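Local coordinates for protein benzoylformate Decarboxylase (Polynucleobacter necessarius, PDB 4K9Q) that probably decarboxylates benzoylformate to benzaldehyde, using thiamine diphosphate held with a magnesium ion at the interface between subunits, at residues A73-A78 and I116-P121; E343-M348 and V355-K360; L496-E499 and E503-T506. All blocks are in the same frame, centred on the assembly; numbering follows the deposited sequence.

Overall arrangement
Following the chain from the N terminus, interaction 1 comes first: helix 71-77 meets residues 116-121, closing the long excursion that runs through helix 79-88 and strand 93-98. The chain then passes through the central parallel sheet, strands 201-204 to 309-312; in interaction 2 the loop 343-348, which follows helix 315-323, folds against helix 352-361, the next helix. Interaction 3 is a tight return near the C terminus, from strand 494-497 into helix 501-513. The three lie in series, and none nests in or crosses another. Interactions 2 and 3 are neighbours, centres 12 Å apart, joined where Val-355 and Val-358 pack on Leu-504. Interaction 1 stands about 28 and 27 Å from them, measured between nearest atoms.

Interaction 1 (A73-A78 and I116-P121); sequences AGLGNA and INMPKP. With TPP (thiamine diphosphate), chain D.
Met-118 SD, which takes part in a hydrogen bond outside the two segments, rests against Leu-75 CD2 at 3.8 Å. That methyl is where the two segments meet by side chain. Leu-75 has CG anti to its backbone nitrogen (chi1 179°), which sends the isobutyl group out from the helix, and CD2 packs against CB, CG and SD of Met-118 while also touching Pro-119 CD at 4.0 Å. Leucine and methionine run past each other in opposite directions; the methionine chain, extended through chi3 (-176°), carries its end to the helix backbone. There Met-118 CE comes down on Gly-76 CA at 3.4 Å. A beta carbon on Gly-76 would crowd CE, and the absence of a side chain probably makes room for the methyl.

Helix 71-77 follows strand 66-69 of the parallel sheet in the N-terminal thiamine diphosphate-binding domain, and Phe-155 of strand 154-159 packs against both Leu-75 and Pro-119. Away from residues 116-121 the same helix meets the cofactor: Ala-73 CB stands 4.0 Å from N3' of the pyrimidine ring. Asn-77 ND2 touches the ring methyl CM2 at 3.3 Å, a packing contact, while its hydrogen bond goes to Glu-47 OE1. The cofactor's own hydrogen bonds include those to Gly-398, Ser-431 and Ile-461 of the second subunit, which places it between two chains, and Trp-122 of that subunit packs on Met-118.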
loop_
_atom_site.group_PDB
_atom_site.type_symbol
_atom_site.label_atom_id
_atom_site.label_comp_id
_atom_site.label_asym_id
_atom_site.label_seq_id
_atom_site.Cartn_x
_atom_site.Cartn_y
_atom_site.Cartn_z
ATOM N N ALA A 73 12.740 -12.885 2.336
ATOM C CA ALA A 73 12.852 -14.153 1.603
ATOM C C ALA A 73 11.912 -15.194 2.190
ATOM O O ALA A 73 11.169 -15.868 1.473
ATOM C CB ALA A 73 14.286 -14.678 1.649
ATOM N N GLY A 74 11.965 -15.325 3.508
ATOM C CA GLY A 74 11.139 -16.274 4.220
ATOM C C GLY A 74 9.686 -15.857 4.194
ATOM O O GLY A 74 8.795 -16.680 3.948
ATOM N N LEU A 75 9.429 -14.578 4.453
ATOM C CA LEU A 75 8.052 -14.093 4.397
ATOM C C LEU A 75 7.449 -14.338 3.014
ATOM O O LEU A 75 6.303 -14.762 2.904
ATOM C CB LEU A 75 7.972 -12.621 4.786
ATOM C CG LEU A 75 6.569 -12.022 4.726
ATOM C CD1 LEU A 75 5.645 -12.697 5.733
ATOM C CD2 LEU A 75 6.659 -10.526 4.986
ATOM N N GLY A 76 8.228 -14.097 1.964
ATOM C CA GLY A 76 7.768 -14.349 0.607
ATOM C C GLY A 76 7.330 -15.790 0.386
ATOM O O GLY A 76 6.239 -16.041 -0.126
ATOM N N ASN A 77 8.175 -16.743 0.770
ATOM C CA ASN A 77 7.828 -18.157 0.618
ATOM C C ASN A 77 6.551 -18.522 1.370
ATOM O O ASN A 77 5.868 -19.503 1.025
ATOM C CB ASN A 77 8.975 -19.053 1.093
ATOM C CG ASN A 77 10.100 -19.154 0.079
ATOM O OD1 ASN A 77 9.968 -18.693 -1.057
ATOM N ND2 ASN A 77 11.210 -19.766 0.481
ATOM N N ALA A 78 6.255 -17.758 2.422
ATOM C CA ALA A 78 5.103 -18.038 3.276
ATOM C C ALA A 78 3.779 -17.387 2.858
ATOM O O ALA A 78 2.756 -17.643 3.494
ATOM C CB ALA A 78 5.421 -17.646 4.721
ATOM N N ILE A 116 6.574 -3.624 6.130
ATOM C CA ILE A 116 5.176 -3.618 6.561
ATOM C C ILE A 116 4.210 -3.797 5.397
ATOM O O ILE A 116 3.059 -4.201 5.594
ATOM C CB ILE A 116 4.792 -2.360 7.364
ATOM C CG1 ILE A 116 4.872 -1.106 6.485
ATOM C CG2 ILE A 116 5.674 -2.233 8.608
ATOM C CD1 ILE A 116 4.298 0.162 7.136
ATOM N N ASN A 117 4.661 -3.486 4.187
ATOM C CA ASN A 117 3.785 -3.609 3.031
ATOM C C ASN A 117 3.782 -4.972 2.364
ATOM O O ASN A 117 2.832 -5.313 1.668
ATOM C CB ASN A 117 4.061 -2.505 2.014
ATOM C CG ASN A 117 3.558 -1.159 2.496
ATOM O OD1 ASN A 117 2.615 -1.106 3.278
ATOM N ND2 ASN A 117 4.183 -0.073 2.044
ATOM N N MET A 118 4.828 -5.759 2.596
ATOM C CA MET A 118 4.904 -7.069 1.954
ATOM C C MET A 118 3.715 -8.012 2.240
ATOM O O MET A 118 3.148 -8.568 1.308
ATOM C CB MET A 118 6.237 -7.758 2.258
ATOM C CG MET A 118 6.448 -8.984 1.376
ATOM S SD MET A 118 8.077 -9.695 1.511
ATOM C CE MET A 118 7.949 -10.989 0.257
ATOM N N PRO A 119 3.329 -8.189 3.522
ATOM C CA PRO A 119 2.248 -9.152 3.822
ATOM C C PRO A 119 0.833 -8.635 3.529
ATOM O O PRO A 119 -0.107 -9.427 3.562
ATOM C CB PRO A 119 2.418 -9.401 5.322
ATOM C CG PRO A 119 3.003 -8.123 5.835
ATOM C CD PRO A 119 3.888 -7.589 4.747
ATOM N N LYS A 120 0.683 -7.337 3.260
ATOM C CA LYS A 120 -0.615 -6.789 2.858
ATOM C C LYS A 120 -1.049 -7.431 1.529
ATOM O O LYS A 120 -0.226 -7.617 0.625
ATOM C CB LYS A 120 -0.530 -5.264 2.701
ATOM C CG LYS A 120 -0.251 -4.498 4.005
ATOM C CD LYS A 120 -0.173 -2.997 3.723
ATOM C CE LYS A 120 0.131 -2.191 4.982
ATOM N NZ LYS A 120 -1.082 -2.011 5.829
ATOM N N PRO A 121 -2.349 -7.727 1.377
ATOM C CA PRO A 121 -3.465 -7.385 2.268
ATOM C C PRO A 121 -3.858 -8.525 3.207
ATOM O O PRO A 121 -5.037 -8.644 3.543
ATOM C CB PRO A 121 -4.608 -7.164 1.274
ATOM C CG PRO A 121 -4.329 -8.203 0.208
ATOM C CD PRO A 121 -2.823 -8.254 0.083
HETATM N "N1'" TPP D . 14.914 -19.192 4.240
HETATM C "C2'" TPP D . 15.063 -18.614 2.989
HETATM C CM2 TPP D . 13.942 -18.656 1.994
HETATM N "N3'" TPP D . 16.237 -17.973 2.641
HETATM C "C4'" TPP D . 17.275 -17.913 3.539
HETATM N "N4'" TPP D . 18.398 -17.281 3.203
HETATM C "C5'" TPP D . 17.148 -18.524 4.787
HETATM C "C6'" TPP D . 15.958 -19.152 5.151
HETATM C "C7'" TPP D . 18.285 -18.456 5.773
HETATM N N3 TPP D . 19.464 -19.259 5.477
HETATM C C2 TPP D . 20.641 -18.763 4.939
HETATM S S1 TPP D . 21.796 -19.868 4.748
HETATM C C5 TPP D . 20.844 -21.024 5.355
HETATM C C4 TPP D . 19.579 -20.587 5.740
HETATM C CM4 TPP D . 18.491 -21.447 6.333
HETATM C C6 TPP D . 21.447 -22.397 5.462
HETATM C C7 TPP D . 21.854 -23.032 4.143
HETATM O O7 TPP D . 22.138 -24.375 4.460
HETATM P PA TPP D . 22.697 -25.402 3.356
HETATM O O1A TPP D . 21.951 -25.186 2.071
HETATM O O2A TPP D . 22.555 -26.810 3.840
HETATM O O3A TPP D . 24.200 -24.903 3.082
HETATM P PB TPP D . 25.485 -25.024 4.042
HETATM O O1B TPP D . 25.599 -23.716 4.757
HETATM O O2B TPP D . 26.666 -25.248 3.125
HETATM O O3B TPP D . 25.317 -26.128 5.035
#

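Interaction 2 (E343-M348 and V355-K360); sequences EDRTAM and VLEVLK
Glu-343 stands just before a type I beta turn, Asp-344 to Ala-347, and its CA lies 8.2 Å from the CA of Glu-357 in helix 352-361. Glu-357 points its carboxylate at the loop, and the two oxygens divide the work. OE2 takes the backbone N-H of Glu-343 on its syn lone pair, at 2.8 Å and nearly straight (169°), and is also hydrogen-bonded to His-353. OE1 accepts from a water at 2.6 Å; that water also donates to Glu-343 O and receives Arg-345 NE, 2.9 Å away in the guanidinium plane.

Helix 352-361 packs against helices 377-383 and 501-513 and strand 449-455 of the C-terminal sheet, and the contact ties the loop after helix 315-323 onto it. Arg-345 adds a weak salt bridge from NH2 to Glu-357 OE1 at 3.4 Å, with guanidinium and carboxylate planes turned 77° apart. Its stronger partner is Glu-361, met by NH1. Val-358 CG2 lies over one guanidinium face, 3.7 Å from NH1. An alanine in place of Glu-357 removes both oxygens, and the loop would probably be less firmly held, with Glu-343 N and the water lacking this acceptor and Arg-345 leaning on Glu-361. Within the turn, Asp-344 OD1 accepts from Thr-346 N, forming an Asx turn, and from Thr-346 OG1 at 2.6 Å.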
loop_
_atom_site.group_PDB
_atom_site.type_symbol
_atom_site.label_atom_id
_atom_site.label_comp_id
_atom_site.label_asym_id
_atom_site.label_seq_id
_atom_site.Cartn_x
_atom_site.Cartn_y
_atom_site.Cartn_z
ATOM N N GLU A 343 -19.792 -48.494 -2.882
ATOM C CA GLU A 343 -19.119 -48.543 -4.174
ATOM C C GLU A 343 -18.767 -49.990 -4.530
ATOM O O GLU A 343 -18.651 -50.844 -3.653
ATOM C CB GLU A 343 -17.854 -47.668 -4.125
ATOM C CG GLU A 343 -17.027 -47.605 -5.408
ATOM C CD GLU A 343 -17.800 -47.046 -6.592
ATOM O OE1 GLU A 343 -18.454 -47.840 -7.306
ATOM O OE2 GLU A 343 -17.740 -45.813 -6.822
ATOM N N ASP A 344 -18.612 -50.247 -5.826
ATOM C CA ASP A 344 -18.179 -51.548 -6.332
ATOM C C ASP A 344 -16.701 -51.783 -6.016
ATOM O O ASP A 344 -15.821 -51.197 -6.650
ATOM C CB ASP A 344 -18.417 -51.600 -7.846
ATOM C CG ASP A 344 -18.155 -52.970 -8.440
ATOM O OD1 ASP A 344 -17.561 -53.831 -7.754
ATOM O OD2 ASP A 344 -18.527 -53.172 -9.612
ATOM N N ARG A 345 -16.427 -52.646 -5.042
ATOM C CA ARG A 345 -15.057 -52.899 -4.608
ATOM C C ARG A 345 -14.328 -53.855 -5.530
ATOM O O ARG A 345 -13.126 -54.089 -5.370
ATOM C CB ARG A 345 -15.036 -53.447 -3.181
ATOM C CG ARG A 345 -15.625 -52.479 -2.177
ATOM C CD ARG A 345 -15.367 -52.913 -0.763
ATOM N NE ARG A 345 -16.096 -52.059 0.164
ATOM C CZ ARG A 345 -15.841 -51.979 1.464
ATOM N NH1 ARG A 345 -14.862 -52.698 1.992
ATOM N NH2 ARG A 345 -16.570 -51.177 2.232
ATOM N N THR A 346 -15.053 -54.420 -6.484
ATOM C CA THR A 346 -14.445 -55.354 -7.419
ATOM C C THR A 346 -13.805 -54.609 -8.588
ATOM O O THR A 346 -13.033 -55.185 -9.352
ATOM C CB THR A 346 -15.462 -56.393 -7.954
ATOM O OG1 THR A 346 -16.340 -55.784 -8.907
ATOM C CG2 THR A 346 -16.274 -56.993 -6.821
ATOM N N ALA A 347 -14.118 -53.322 -8.715
ATOM C CA ALA A 347 -13.649 -52.548 -9.858
ATOM C C ALA A 347 -12.166 -52.218 -9.726
ATOM O O ALA A 347 -11.672 -51.924 -8.634
ATOM C CB ALA A 347 -14.485 -51.271 -10.047
ATOM N N MET A 348 -11.465 -52.315 -10.850
ATOM C CA MET A 348 -10.059 -51.940 -10.951
ATOM C C MET A 348 -9.904 -51.144 -12.234
ATOM O O MET A 348 -10.483 -51.506 -13.258
ATOM C CB MET A 348 -9.165 -53.177 -11.011
ATOM C CG MET A 348 -8.752 -53.704 -9.668
ATOM S SD MET A 348 -7.355 -52.800 -8.972
ATOM C CE MET A 348 -7.066 -53.789 -7.505
ATOM N N VAL A 355 -12.143 -46.735 -1.651
ATOM C CA VAL A 355 -10.972 -46.445 -0.829
ATOM C C VAL A 355 -11.413 -45.749 0.463
ATOM O O VAL A 355 -11.005 -46.135 1.563
ATOM C CB VAL A 355 -9.939 -45.577 -1.586
ATOM C CG1 VAL A 355 -8.814 -45.123 -0.649
ATOM C CG2 VAL A 355 -9.368 -46.355 -2.767
ATOM N N LEU A 356 -12.258 -44.734 0.325
ATOM C CA LEU A 356 -12.763 -44.003 1.482
ATOM C C LEU A 356 -13.552 -44.899 2.442
ATOM O O LEU A 356 -13.375 -44.816 3.659
ATOM C CB LEU A 356 -13.612 -42.816 1.038
ATOM C CG LEU A 356 -12.841 -41.672 0.378
ATOM C CD1 LEU A 356 -13.799 -40.816 -0.411
ATOM C CD2 LEU A 356 -12.060 -40.851 1.421
ATOM N N GLU A 357 -14.416 -45.752 1.897
ATOM C CA GLU A 357 -15.165 -46.708 2.715
ATOM C C GLU A 357 -14.249 -47.617 3.526
ATOM O O GLU A 357 -14.523 -47.896 4.694
ATOM C CB GLU A 357 -16.072 -47.573 1.845
ATOM C CG GLU A 357 -17.275 -46.848 1.268
ATOM C CD GLU A 357 -18.050 -47.750 0.335
ATOM O OE1 GLU A 357 -18.503 -48.816 0.806
ATOM O OE2 GLU A 357 -18.182 -47.414 -0.864
ATOM N N VAL A 358 -13.172 -48.090 2.901
ATOM C CA VAL A 358 -12.201 -48.938 3.594
ATOM C C VAL A 358 -11.526 -48.186 4.743
ATOM O O VAL A 358 -11.322 -48.726 5.831
ATOM C CB VAL A 358 -11.160 -49.520 2.615
ATOM C CG1 VAL A 358 -10.038 -50.216 3.372
ATOM C CG2 VAL A 358 -11.852 -50.488 1.669
ATOM N N LEU A 359 -11.195 -46.921 4.516
ATOM C CA LEU A 359 -10.603 -46.131 5.587
ATOM C C LEU A 359 -11.610 -45.931 6.723
ATOM O O LEU A 359 -11.284 -46.129 7.892
ATOM C CB LEU A 359 -10.129 -44.783 5.060
ATOM C CG LEU A 359 -9.012 -44.804 4.030
ATOM C CD1 LEU A 359 -8.723 -43.379 3.579
ATOM C CD2 LEU A 359 -7.771 -45.435 4.632
ATOM N N LYS A 360 -12.835 -45.558 6.371
ATOM C CA LYS A 360 -13.867 -45.305 7.372
ATOM C C LYS A 360 -14.128 -46.541 8.249
ATOM O O LYS A 360 -14.111 -46.455 9.483
ATOM C CB LYS A 360 -15.152 -44.813 6.689
ATOM C CG LYS A 360 -16.350 -44.674 7.602
ATOM C CD LYS A 360 -16.125 -43.629 8.674
ATOM C CE LYS A 360 -17.278 -43.630 9.670
ATOM N NZ LYS A 360 -17.190 -42.507 10.637
HETATM O O HOH W 1 -18.460 -50.811 -0.899
#

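Interaction 3 (L496-E499 and E503-T506); sequences LKVE and ELKT
Glu-503 can be followed outward from the helix: its CB rests on Val-498 CB at 3.9 Å, and the chain then runs on extended (chi2 179°) until the carboxylate draws level with the backbone beyond the valine. There CD lies 3.9 Å from Glu-499 N, and OE1, at the tip, accepts that N-H at 2.9 Å. The bond is nearly straight at the hydrogen (169°), yet the donor approaches from above the carboxylate, 37° out of its plane. OE1 also passes 3.7 Å from Val-498 CA, and a water makes weak bonds to it and to Lys-497 O.

All this happens at the turn of a beta-alpha-beta crossover, in which strand 494-497 gives way to helix 501-513 and the chain returns as strand 517-523, beside the first strand in the parallel sheet of the C-terminal domain. Val-498 fills the angle between strand and helix. Its CG1 faces the helix backbone, 3.7 Å from Glu-503 O, while CG2 sits between the backbone nitrogen and the carbonyl carbon and meets Leu-504 CB at 4.0 Å. Beyond the valine, Leu-504 reaches Ile-520 of strand 517-523 and packs on Val-355 and Val-358 of helix 352-361.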
loop_
_atom_site.group_PDB
_atom_site.type_symbol
_atom_site.label_atom_id
_atom_site.label_comp_id
_atom_site.label_asym_id
_atom_site.label_seq_id
_atom_site.Cartn_x
_atom_site.Cartn_y
_atom_site.Cartn_z
ATOM N N LEU A 496 4.647 -46.556 1.757
ATOM C CA LEU A 496 4.446 -47.680 0.854
ATOM C C LEU A 496 3.268 -47.430 -0.064
ATOM O O LEU A 496 2.419 -46.570 0.202
ATOM C CB LEU A 496 4.228 -48.980 1.629
ATOM C CG LEU A 496 2.810 -49.213 2.144
ATOM C CD1 LEU A 496 2.594 -50.689 2.502
ATOM C CD2 LEU A 496 2.566 -48.319 3.329
ATOM N N LYS A 497 3.233 -48.189 -1.150
ATOM C CA LYS A 497 2.141 -48.145 -2.106
ATOM C C LYS A 497 1.301 -49.413 -1.983
ATOM O O LYS A 497 1.849 -50.518 -1.874
ATOM C CB LYS A 497 2.718 -48.032 -3.514
ATOM C CG LYS A 497 1.686 -47.900 -4.620
ATOM C CD LYS A 497 2.386 -47.518 -5.929
ATOM C CE LYS A 497 1.424 -47.460 -7.092
ATOM N NZ LYS A 497 2.135 -47.265 -8.390
ATOM N N VAL A 498 -0.017 -49.262 -1.984
ATOM C CA VAL A 498 -0.915 -50.419 -1.899
ATOM C C VAL A 498 -1.668 -50.570 -3.217
ATOM O O VAL A 498 -1.988 -49.580 -3.857
ATOM C CB VAL A 498 -1.886 -50.308 -0.705
ATOM C CG1 VAL A 498 -1.108 -50.298 0.624
ATOM C CG2 VAL A 498 -2.755 -49.061 -0.822
ATOM N N GLU A 499 -1.935 -51.806 -3.632
ATOM C CA GLU A 499 -2.572 -52.035 -4.931
ATOM C C GLU A 499 -3.949 -52.680 -4.827
ATOM O O GLU A 499 -4.641 -52.832 -5.835
ATOM C CB GLU A 499 -1.676 -52.893 -5.833
ATOM C CG GLU A 499 -0.329 -52.268 -6.182
ATOM C CD GLU A 499 -0.438 -51.166 -7.223
ATOM O OE1 GLU A 499 -1.533 -50.986 -7.799
ATOM O OE2 GLU A 499 0.574 -50.474 -7.467
ATOM N N GLU A 503 -4.840 -54.753 0.888
ATOM C CA GLU A 503 -3.541 -54.174 1.216
ATOM C C GLU A 503 -3.718 -52.823 1.901
ATOM O O GLU A 503 -3.005 -52.504 2.852
ATOM C CB GLU A 503 -2.677 -54.029 -0.032
ATOM C CG GLU A 503 -2.163 -55.371 -0.567
ATOM C CD GLU A 503 -1.331 -55.231 -1.824
ATOM O OE1 GLU A 503 -0.991 -54.090 -2.205
ATOM O OE2 GLU A 503 -1.009 -56.276 -2.434
ATOM N N LEU A 504 -4.675 -52.035 1.412
ATOM C CA LEU A 504 -4.974 -50.758 2.048
ATOM C C LEU A 504 -5.395 -50.955 3.496
ATOM O O LEU A 504 -4.928 -50.247 4.379
ATOM C CB LEU A 504 -6.077 -50.013 1.285
ATOM C CG LEU A 504 -6.578 -48.727 1.946
ATOM C CD1 LEU A 504 -5.443 -47.721 2.087
ATOM C CD2 LEU A 504 -7.709 -48.164 1.113
ATOM N N LYS A 505 -6.294 -51.903 3.745
ATOM C CA LYS A 505 -6.732 -52.149 5.112
ATOM C C LYS A 505 -5.541 -52.463 6.011
ATOM O O LYS A 505 -5.400 -51.900 7.098
ATOM C CB LYS A 505 -7.755 -53.286 5.166
ATOM C CG LYS A 505 -8.108 -53.714 6.581
ATOM C CD LYS A 505 -9.061 -54.888 6.582
ATOM C CE LYS A 505 -9.286 -55.378 8.001
ATOM N NZ LYS A 505 -10.218 -56.537 8.041
ATOM N N THR A 506 -4.678 -53.359 5.549
ATOM C CA THR A 506 -3.520 -53.767 6.339
ATOM C C THR A 506 -2.596 -52.586 6.621
ATOM O O THR A 506 -2.131 -52.399 7.747
ATOM C CB THR A 506 -2.718 -54.866 5.634
ATOM O OG1 THR A 506 -3.569 -56.000 5.423
ATOM C CG2 THR A 506 -1.524 -55.282 6.482
HETATM O O HOH W 2 1.244 -53.177 0.144
#